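Local coordinates for protein pantothenate kinase (Coxiella burnetii, PDB 3TQC) that catalyses the ATP-dependent phosphorylation of (R)-pantothenate to (R)-4'-phosphopantothenate, the first step of coenzyme A biosynthesis, at residues A98-V103 against H280-I285; A235-I240 against V288-N293; D246-F251 against T272-F277. All coordinates share one frame; numbering follows the deposited sequence.

Interaction 1: A98-V103 against H280-I285. With ADP (adenosine-5'-diphosphate), chain D.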
loop_
_atom_site.group_PDB
_atom_site.type_symbol
_atom_site.label_atom_id
_atom_site.label_comp_id
_atom_site.label_asym_id
_atom_site.label_seq_id
_atom_site.Cartn_x
_atom_site.Cartn_y
_atom_site.Cartn_z
ATOM N N ALA B 98 11.340 8.233 -0.447
ATOM C CA ALA B 98 10.687 9.400 0.128
ATOM C C ALA B 98 11.583 9.979 1.227
ATOM O O ALA B 98 12.564 9.360 1.630
ATOM C CB ALA B 98 9.342 9.003 0.692
ATOM N N GLY B 99 11.238 11.161 1.707
ATOM C CA GLY B 99 12.015 11.845 2.710
ATOM C C GLY B 99 11.925 13.345 2.491
ATOM O O GLY B 99 11.430 13.795 1.459
ATOM N N SER B 100 12.394 14.103 3.488
ATOM C CA SER B 100 12.372 15.557 3.464
ATOM C C SER B 100 13.122 16.109 2.281
ATOM O O SER B 100 13.988 15.442 1.718
ATOM C CB SER B 100 13.041 16.100 4.723
ATOM O OG SER B 100 13.316 17.488 4.622
ATOM N N VAL B 101 12.818 17.352 1.939
ATOM C CA VAL B 101 13.689 18.126 1.086
ATOM C C VAL B 101 15.087 18.120 1.730
ATOM O O VAL B 101 15.214 18.306 2.935
ATOM C CB VAL B 101 13.196 19.603 0.951
ATOM C CG1 VAL B 101 14.175 20.446 0.091
ATOM C CG2 VAL B 101 11.754 19.671 0.396
ATOM N N ALA B 102 16.114 17.880 0.918
ATOM C CA ALA B 102 17.520 17.951 1.336
ATOM C C ALA B 102 17.998 16.808 2.231
ATOM O O ALA B 102 19.075 16.892 2.810
ATOM C CB ALA B 102 17.816 19.286 1.993
ATOM N N VAL B 103 17.213 15.749 2.354
ATOM C CA VAL B 103 17.592 14.632 3.201
ATOM C C VAL B 103 18.507 13.676 2.430
ATOM O O VAL B 103 19.229 12.878 3.009
ATOM C CB VAL B 103 16.350 13.898 3.742
ATOM C CG1 VAL B 103 15.763 12.984 2.696
ATOM C CG2 VAL B 103 16.702 13.111 4.997
ATOM N N HIS B 280 15.004 30.695 6.839
ATOM C CA HIS B 280 13.611 31.120 6.776
ATOM C C HIS B 280 12.791 30.187 5.900
ATOM O O HIS B 280 11.735 29.718 6.319
ATOM C CB HIS B 280 13.506 32.552 6.239
ATOM C CG HIS B 280 12.144 32.899 5.734
ATOM N ND1 HIS B 280 11.154 33.396 6.554
ATOM C CD2 HIS B 280 11.593 32.791 4.501
ATOM C CE1 HIS B 280 10.059 33.597 5.843
ATOM N NE2 HIS B 280 10.297 33.234 4.596
ATOM N N VAL B 281 13.277 29.941 4.685
ATOM C CA VAL B 281 12.576 29.083 3.726
ATOM C C VAL B 281 12.369 27.686 4.318
ATOM O O VAL B 281 11.262 27.136 4.271
ATOM C CB VAL B 281 13.333 28.993 2.386
ATOM C CG1 VAL B 281 12.809 27.845 1.529
ATOM C CG2 VAL B 281 13.235 30.308 1.630
ATOM N N TRP B 282 13.437 27.125 4.879
ATOM C CA TRP B 282 13.349 25.866 5.609
ATOM C C TRP B 282 12.267 25.914 6.694
ATOM O O TRP B 282 11.374 25.076 6.721
ATOM C CB TRP B 282 14.688 25.517 6.256
ATOM C CG TRP B 282 14.559 24.367 7.159
ATOM C CD1 TRP B 282 14.459 24.401 8.516
ATOM C CD2 TRP B 282 14.464 22.986 6.775
ATOM N NE1 TRP B 282 14.313 23.128 9.002
ATOM C CE2 TRP B 282 14.316 22.238 7.955
ATOM C CE3 TRP B 282 14.497 22.314 5.547
ATOM C CZ2 TRP B 282 14.207 20.838 7.952
ATOM C CZ3 TRP B 282 14.370 20.905 5.544
ATOM C CH2 TRP B 282 14.225 20.198 6.741
ATOM N N ASN B 283 12.345 26.919 7.565
ATOM C CA ASN B 283 11.459 26.982 8.711
ATOM C C ASN B 283 10.004 27.184 8.328
ATOM O O ASN B 283 9.129 26.564 8.921
ATOM C CB ASN B 283 11.897 28.075 9.687
ATOM C CG ASN B 283 12.959 27.602 10.672
ATOM O OD1 ASN B 283 12.972 26.449 11.096
ATOM N ND2 ASN B 283 13.834 28.515 11.068
ATOM N N GLU B 284 9.739 28.032 7.337
ATOM C CA GLU B 284 8.357 28.400 6.996
ATOM C C GLU B 284 7.774 27.562 5.855
ATOM O O GLU B 284 6.558 27.464 5.714
ATOM C CB GLU B 284 8.276 29.876 6.625
ATOM C CG GLU B 284 8.710 30.837 7.736
ATOM C CD GLU B 284 7.868 30.731 9.016
ATOM O OE1 GLU B 284 6.644 30.478 8.928
ATOM O OE2 GLU B 284 8.443 30.922 10.113
ATOM N N ILE B 285 8.636 26.984 5.034
ATOM C CA ILE B 285 8.180 26.193 3.918
ATOM C C ILE B 285 8.558 24.713 4.090
ATOM O O ILE B 285 7.707 23.892 4.427
ATOM C CB ILE B 285 8.713 26.747 2.593
ATOM C CG1 ILE B 285 8.227 28.192 2.399
ATOM C CG2 ILE B 285 8.269 25.852 1.429
ATOM C CD1 ILE B 285 8.745 28.828 1.126
HETATM P PB ADP D . 17.008 15.533 -1.820
HETATM O O1B ADP D . 17.106 14.865 -3.155
HETATM O O2B ADP D . 16.256 14.719 -0.799
HETATM O O3B ADP D . 16.559 16.977 -1.855
HETATM P PA ADP D . 19.827 15.497 -2.117
HETATM O O1A ADP D . 19.895 14.053 -2.553
HETATM O O2A ADP D . 19.905 16.612 -3.111
HETATM O O3A ADP D . 18.497 15.694 -1.241
HETATM O "O5'" ADP D . 20.970 15.752 -1.050
HETATM C "C5'" ADP D . 20.892 16.834 -0.138
HETATM C "C4'" ADP D . 22.296 17.339 0.166
HETATM O "O4'" ADP D . 22.996 16.394 0.968
HETATM C "C3'" ADP D . 23.126 17.509 -1.089
HETATM O "O3'" ADP D . 23.970 18.648 -0.915
HETATM C "C2'" ADP D . 23.934 16.241 -1.209
HETATM O "O2'" ADP D . 25.201 16.486 -1.794
HETATM C "C1'" ADP D . 24.078 15.807 0.234
HETATM N N9 ADP D . 24.027 14.345 0.437
HETATM C C8 ADP D . 22.969 13.561 0.188
HETATM N N7 ADP D . 23.238 12.275 0.508
HETATM C C5 ADP D . 24.491 12.247 0.969
HETATM C C6 ADP D . 25.362 11.191 1.478
HETATM N N6 ADP D . 24.894 9.919 1.521
HETATM N N1 ADP D . 26.596 11.551 1.872
HETATM C C2 ADP D . 27.042 12.826 1.811
HETATM N N3 ADP D . 26.280 13.843 1.353
HETATM C C4 ADP D . 25.014 13.604 0.930
#

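Interaction 2: A235-I240 against V288-N293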
loop_
_atom_site.group_PDB
_atom_site.type_symbol
_atom_site.label_atom_id
_atom_site.label_comp_id
_atom_site.label_asym_id
_atom_site.label_seq_id
_atom_site.Cartn_x
_atom_site.Cartn_y
_atom_site.Cartn_z
ATOM N N ALA B 235 16.137 11.862 9.044
ATOM C CA ALA B 235 17.172 12.462 9.857
ATOM C C ALA B 235 16.501 13.515 10.710
ATOM O O ALA B 235 15.360 13.907 10.433
ATOM C CB ALA B 235 18.272 13.075 8.991
ATOM N N GLN B 236 17.191 13.954 11.757
ATOM C CA GLN B 236 16.658 15.009 12.598
ATOM C C GLN B 236 16.409 16.244 11.746
ATOM O O GLN B 236 17.193 16.546 10.854
ATOM C CB GLN B 236 17.601 15.331 13.758
ATOM C CG GLN B 236 17.628 14.252 14.851
ATOM C CD GLN B 236 17.899 14.817 16.246
ATOM O OE1 GLN B 236 18.793 14.347 16.967
ATOM N NE2 GLN B 236 17.134 15.840 16.629
ATOM N N ALA B 237 15.287 16.910 12.002
ATOM C CA ALA B 237 14.938 18.175 11.354
ATOM C C ALA B 237 16.081 19.208 11.396
ATOM O O ALA B 237 16.383 19.819 10.378
ATOM C CB ALA B 237 13.650 18.766 11.985
ATOM N N GLN B 238 16.715 19.392 12.551
ATOM C CA GLN B 238 17.828 20.364 12.669
ATOM C C GLN B 238 18.963 19.984 11.720
ATOM O O GLN B 238 19.614 20.844 11.137
ATOM C CB GLN B 238 18.411 20.438 14.086
ATOM C CG GLN B 238 17.428 20.683 15.232
ATOM C CD GLN B 238 17.002 22.131 15.360
ATOM O OE1 GLN B 238 16.076 22.577 14.672
ATOM N NE2 GLN B 238 17.660 22.870 16.248
ATOM N N VAL B 239 19.189 18.681 11.584
ATOM C CA VAL B 239 20.250 18.170 10.720
ATOM C C VAL B 239 19.946 18.442 9.246
ATOM O O VAL B 239 20.807 18.941 8.515
ATOM C CB VAL B 239 20.516 16.671 10.995
ATOM C CG1 VAL B 239 21.292 16.012 9.842
ATOM C CG2 VAL B 239 21.246 16.528 12.328
ATOM N N ILE B 240 18.715 18.161 8.829
ATOM C CA ILE B 240 18.309 18.406 7.443
ATOM C C ILE B 240 18.400 19.905 7.142
ATOM O O ILE B 240 18.905 20.295 6.094
ATOM C CB ILE B 240 16.885 17.906 7.133
ATOM C CG1 ILE B 240 16.713 16.430 7.530
ATOM C CG2 ILE B 240 16.589 18.033 5.627
ATOM C CD1 ILE B 240 15.290 15.982 7.585
ATOM N N VAL B 288 7.696 22.774 7.414
ATOM C CA VAL B 288 6.271 22.633 7.595
ATOM C C VAL B 288 5.797 21.495 6.699
ATOM O O VAL B 288 4.968 20.695 7.102
ATOM C CB VAL B 288 5.521 23.945 7.264
ATOM C CG1 VAL B 288 4.004 23.732 7.276
ATOM C CG2 VAL B 288 5.923 25.034 8.244
ATOM N N ASN B 289 6.346 21.423 5.496
ATOM C CA ASN B 289 6.037 20.352 4.576
ATOM C C ASN B 289 6.441 19.017 5.199
ATOM O O ASN B 289 5.650 18.074 5.256
ATOM C CB ASN B 289 6.766 20.569 3.243
ATOM C CG ASN B 289 6.211 19.721 2.118
ATOM O OD1 ASN B 289 5.111 19.183 2.216
ATOM N ND2 ASN B 289 6.974 19.604 1.035
ATOM N N LEU B 290 7.673 18.955 5.688
ATOM C CA LEU B 290 8.148 17.769 6.379
ATOM C C LEU B 290 7.187 17.366 7.493
ATOM O O LEU B 290 6.738 16.222 7.542
ATOM C CB LEU B 290 9.543 18.009 6.930
ATOM C CG LEU B 290 10.175 16.953 7.823
ATOM C CD1 LEU B 290 10.300 15.628 7.100
ATOM C CD2 LEU B 290 11.526 17.470 8.254
ATOM N N MET B 291 6.834 18.308 8.359
ATOM C CA MET B 291 6.038 17.978 9.538
ATOM C C MET B 291 4.599 17.631 9.185
ATOM O O MET B 291 4.001 16.781 9.838
ATOM C CB MET B 291 6.068 19.105 10.579
ATOM C CG MET B 291 7.453 19.393 11.230
ATOM S SD MET B 291 8.430 17.930 11.716
ATOM C CE MET B 291 7.667 17.498 13.288
ATOM N N GLU B 292 4.061 18.264 8.143
ATOM C CA GLU B 292 2.639 18.130 7.805
ATOM C C GLU B 292 2.340 17.043 6.774
ATOM O O GLU B 292 1.286 16.415 6.824
ATOM C CB GLU B 292 2.066 19.463 7.305
ATOM C CG GLU B 292 2.040 20.571 8.343
ATOM C CD GLU B 292 1.242 21.796 7.890
ATOM O OE1 GLU B 292 1.025 22.001 6.672
ATOM O OE2 GLU B 292 0.822 22.563 8.763
ATOM N N ASN B 293 3.247 16.830 5.832
ATOM C CA ASN B 293 2.942 15.982 4.674
ATOM C C ASN B 293 3.892 14.825 4.380
ATOM O O ASN B 293 3.553 13.939 3.601
ATOM C CB ASN B 293 2.859 16.858 3.429
ATOM C CG ASN B 293 1.972 18.054 3.633
ATOM O OD1 ASN B 293 2.422 19.192 3.525
ATOM N ND2 ASN B 293 0.710 17.810 3.947
#

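Interaction 3: D246-F251 against T272-F277. With ADP (adenosine-5'-diphosphate), chain D.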
loop_
_atom_site.group_PDB
_atom_site.type_symbol
_atom_site.label_atom_id
_atom_site.label_comp_id
_atom_site.label_asym_id
_atom_site.label_seq_id
_atom_site.Cartn_x
_atom_site.Cartn_y
_atom_site.Cartn_z
ATOM N N ASP B 246 23.296 24.492 3.733
ATOM C CA ASP B 246 24.553 24.325 3.014
ATOM C C ASP B 246 24.332 24.153 1.517
ATOM O O ASP B 246 25.034 24.754 0.719
ATOM C CB ASP B 246 25.354 23.147 3.567
ATOM C CG ASP B 246 25.953 23.440 4.929
ATOM O OD1 ASP B 246 25.859 24.600 5.393
ATOM O OD2 ASP B 246 26.527 22.501 5.535
ATOM N N ARG B 247 23.351 23.359 1.128
ATOM C CA ARG B 247 23.091 23.158 -0.300
ATOM C C ARG B 247 22.771 24.484 -1.018
ATOM O O ARG B 247 23.292 24.740 -2.106
ATOM C CB ARG B 247 21.975 22.147 -0.523
ATOM C CG ARG B 247 21.894 21.640 -1.959
ATOM C CD ARG B 247 20.818 20.610 -2.102
ATOM N NE ARG B 247 19.477 21.150 -1.865
ATOM C CZ ARG B 247 18.363 20.421 -1.877
ATOM N NH1 ARG B 247 18.413 19.112 -2.104
ATOM N NH2 ARG B 247 17.189 20.997 -1.663
ATOM N N VAL B 248 21.943 25.324 -0.394
ATOM C CA VAL B 248 21.636 26.648 -0.944
ATOM C C VAL B 248 22.870 27.540 -0.938
ATOM O O VAL B 248 23.166 28.185 -1.935
ATOM C CB VAL B 248 20.459 27.344 -0.211
ATOM C CG1 VAL B 248 20.688 27.366 1.273
ATOM C CG2 VAL B 248 20.256 28.775 -0.724
ATOM N N LEU B 249 23.599 27.565 0.171
ATOM C CA LEU B 249 24.853 28.310 0.213
ATOM C C LEU B 249 25.789 27.849 -0.904
ATOM O O LEU B 249 26.377 28.667 -1.595
ATOM C CB LEU B 249 25.541 28.182 1.578
ATOM C CG LEU B 249 25.427 29.367 2.550
ATOM C CD1 LEU B 249 24.098 30.134 2.451
ATOM C CD2 LEU B 249 25.662 28.882 3.984
ATOM N N SER B 250 25.908 26.539 -1.088
ATOM C CA SER B 250 26.750 25.990 -2.159
ATOM C C SER B 250 26.364 26.503 -3.553
ATOM O O SER B 250 27.239 26.886 -4.336
ATOM C CB SER B 250 26.707 24.467 -2.148
ATOM O OG SER B 250 27.077 23.977 -3.416
ATOM N N PHE B 251 25.063 26.488 -3.860
ATOM C CA PHE B 251 24.547 27.076 -5.103
ATOM C C PHE B 251 24.791 28.587 -5.168
ATOM O O PHE B 251 25.071 29.129 -6.238
ATOM C CB PHE B 251 23.041 26.845 -5.261
ATOM C CG PHE B 251 22.649 25.418 -5.536
ATOM C CD1 PHE B 251 23.367 24.625 -6.428
ATOM C CD2 PHE B 251 21.510 24.876 -4.933
ATOM C CE1 PHE B 251 22.974 23.309 -6.687
ATOM C CE2 PHE B 251 21.127 23.556 -5.184
ATOM C CZ PHE B 251 21.860 22.778 -6.062
ATOM N N THR B 272 25.836 35.659 5.016
ATOM C CA THR B 272 24.985 35.494 6.201
ATOM C C THR B 272 23.504 35.755 5.888
ATOM O O THR B 272 22.632 35.045 6.400
ATOM C CB THR B 272 25.400 36.413 7.360
ATOM O OG1 THR B 272 25.132 37.762 6.997
ATOM C CG2 THR B 272 26.881 36.247 7.701
ATOM N N GLU B 273 23.231 36.775 5.069
ATOM C CA GLU B 273 21.858 37.098 4.644
ATOM C C GLU B 273 21.170 35.927 3.925
ATOM O O GLU B 273 20.026 35.588 4.239
ATOM C CB GLU B 273 21.848 38.336 3.743
ATOM C CG GLU B 273 22.093 39.653 4.490
ATOM C CD GLU B 273 22.218 40.861 3.566
ATOM O OE1 GLU B 273 22.587 40.674 2.386
ATOM O OE2 GLU B 273 21.963 42.001 4.025
ATOM N N VAL B 274 21.872 35.320 2.969
ATOM C CA VAL B 274 21.356 34.168 2.239
ATOM C C VAL B 274 21.149 32.965 3.178
ATOM O O VAL B 274 20.206 32.189 3.006
ATOM C CB VAL B 274 22.279 33.780 1.041
ATOM C CG1 VAL B 274 23.646 33.314 1.507
ATOM C CG2 VAL B 274 21.632 32.701 0.188
ATOM N N ALA B 275 22.024 32.818 4.168
ATOM C CA ALA B 275 21.843 31.801 5.200
ATOM C C ALA B 275 20.553 32.066 5.971
ATOM O O ALA B 275 19.739 31.173 6.145
ATOM C CB ALA B 275 23.042 31.771 6.155
ATOM N N ALA B 276 20.370 33.301 6.412
ATOM C CA ALA B 276 19.135 33.694 7.070
ATOM C C ALA B 276 17.932 33.443 6.163
ATOM O O ALA B 276 16.920 32.914 6.612
ATOM C CB ALA B 276 19.198 35.157 7.497
ATOM N N PHE B 277 18.047 33.808 4.890
ATOM C CA PHE B 277 16.999 33.514 3.916
ATOM C C PHE B 277 16.719 32.017 3.807
ATOM O O PHE B 277 15.565 31.600 3.767
ATOM C CB PHE B 277 17.382 34.043 2.541
ATOM C CG PHE B 277 16.340 33.804 1.494
ATOM C CD1 PHE B 277 15.248 34.647 1.386
ATOM C CD2 PHE B 277 16.450 32.743 0.613
ATOM C CE1 PHE B 277 14.278 34.427 0.419
ATOM C CE2 PHE B 277 15.492 32.522 -0.352
ATOM C CZ PHE B 277 14.405 33.364 -0.453
HETATM P PB ADP D . 17.008 15.533 -1.820
HETATM O O1B ADP D . 17.106 14.865 -3.155
HETATM O O2B ADP D . 16.256 14.719 -0.799
HETATM O O3B ADP D . 16.559 16.977 -1.855
HETATM P PA ADP D . 19.827 15.497 -2.117
HETATM O O1A ADP D . 19.895 14.053 -2.553
HETATM O O2A ADP D . 19.905 16.612 -3.111
HETATM O O3A ADP D . 18.497 15.694 -1.241
HETATM O "O5'" ADP D . 20.970 15.752 -1.050
HETATM C "C5'" ADP D . 20.892 16.834 -0.138
HETATM C "C4'" ADP D . 22.296 17.339 0.166
HETATM O "O4'" ADP D . 22.996 16.394 0.968
HETATM C "C3'" ADP D . 23.126 17.509 -1.089
HETATM O "O3'" ADP D . 23.970 18.648 -0.915
HETATM C "C2'" ADP D . 23.934 16.241 -1.209
HETATM O "O2'" ADP D . 25.201 16.486 -1.794
HETATM C "C1'" ADP D . 24.078 15.807 0.234
HETATM N N9 ADP D . 24.027 14.345 0.437
HETATM C C8 ADP D . 22.969 13.561 0.188
HETATM N N7 ADP D . 23.238 12.275 0.508
HETATM C C5 ADP D . 24.491 12.247 0.969
HETATM C C6 ADP D . 25.362 11.191 1.478
HETATM N N6 ADP D . 24.894 9.919 1.521
HETATM N N1 ADP D . 26.596 11.551 1.872
HETATM C C2 ADP D . 27.042 12.826 1.811
HETATM N N3 ADP D . 26.280 13.843 1.353
HETATM C C4 ADP D . 25.014 13.604 0.930
#

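Interaction 1: A98-V103 against H280-I285
Ser100 and Val101 meet the indole of Trp282 at its edge, and the contact is van der Waals in kind. Ser100 OG lies 3.6 Å from Trp282 CH2, while Val101 O comes within 3.8 Å of Trp282 CZ3; both oxygens sit near the plane of the ring. With CG anti to the backbone N (chi1 171°), Trp282 extends its six-membered ring from helix 271-294 to the loop, bridging a backbone separation of 9.0 Å between Val101 CA and Trp282 CA.

Hydrogen bonds act within the loop. Ser100 OG donates to Val101 O over 2.7 Å, the donor tilted 27° from the carbonyl plane, which ties the two oxygens facing the indole to one another. Ser100 to Val103 forms a type II beta turn, closed by a weak bond from Val103 N to Ser100 O.

On the nucleotide side, Ala102 N donates to ADP O3B over 3.0 Å at an N-H...O angle of 150°. Lys105, whose NZ bonds Ser100 O, also reaches ADP. A loop leaving strand 93-99 and presenting backbone amides to a phosphate, next to this lysine, matches the P-loop (Walker A), in keeping with the P-loop kinase family of this enzyme.

Interaction 2: A235-I240 against V288-N293
Ala237 and Leu290 mark the closest backbone approach, with 8.4 Å between Ala237 CA and Leu290 CA. Residues 235-240 cover the entry into helix 237-253: Gln236 occupies the N-cap position, and its carbonyl O accepts the bond from Ile240 N at 3.0 Å, the first turn of the helix. Residues 288-293 belong to helix 271-294, which widens to a pi-type turn at 290-293.

Three apolar side chains bridge the gap, all with CB directed at the opposite segment. Leu290 supplies one methyl, CD2, to both partners. Ile240 reaches it tip to tip, its CD1 standing 4.1 Å from Leu290 CD2, whereas Ala237 CB makes a looser approach of 4.5 Å to Leu290 CD2. With CG anti to the backbone N (chi1 173°) and CD2 roughly anti to CA, Leu290 holds this methyl out from its own helix. Trp282 adds to the same cluster, touching both Ile240 and Leu290, and Ser100 lies against Ile240.

Beyond the apolar patch, Glu292 O accepts a hydrogen bond from Arg213 NH2 of the second subunit, so this part of helix 271-294 also faces the dimer partner. Chemically, the contact is methyl against methyl with no polar bond between the segments, which is consistent with the segments being held here by apolar packing, with no directional bond to fix their spacing.

Interaction 3: D246-F251 against T272-F277
Arg247 NH1 is engaged by two phosphate oxygens of ADP. Its stronger bond goes to ADP O3B on the beta phosphate, 2.8 Å long with an N-H...O angle of 154°, and O3B lies at the guanidinium edge, in its plane. A weak second bond runs from Arg247 NH1 to ADP O2A at 3.1 Å, so one nitrogen spans both phosphates. The chain leaves the helix with CG anti to the backbone N and turns at the CG-CD bond (chi3 65°), its methylenes passing alongside the ribose: Arg247 CG stands 3.8 Å from ADP O3'.

The next two residues of this helix turn to the other segment. Leu249 and Val274 cross obliquely. The 3.3 Å between Leu249 CD1 and Val274 CG1 is shorter than two methyl carbons normally come, and both Leu249 torsions depart from staggered values, so the exact placing of that methyl is doubtful. Leu249 CD1 also approaches Ala275 CB, at 4.2 Å. Val248 CG2 meets Val274 CG2 at 4.3 Å, with Phe256 from a loop also against Val248.

The segments' helix axes come within 9.6 Å at an angle of 138°, a broadly antiparallel pair. At this level residues 246-251, part of helix 237-253, which follows strand 229-234 of the central sheet, stand between ADP and residues 272-277, offering Arg247 to the nucleotide and Val248 and Leu249 to the second helix.

All three contacts involve helix 271-294: its residues 272-277, 280-285 and 288-293 serve interactions 3, 1 and 2 in turn. Helix 237-253 supplies the partner in interactions 2 and 3, and the P-loop after strand 93-99 in interaction 1. Along the chain, interaction 3 is nested within the spans closed by each of the other two, whose segments alternate. The centres of interactions 1 and 2 are about 6 Å apart, and the contacts touch, with Ile240 against Trp282, Ser100 and Val101; the centre of interaction 3 lies about 14 Å from the first and about 18 Å from the second. The P-loop and helix 237-253 both reach the ADP phosphates, while helix 271-294 packs behind both.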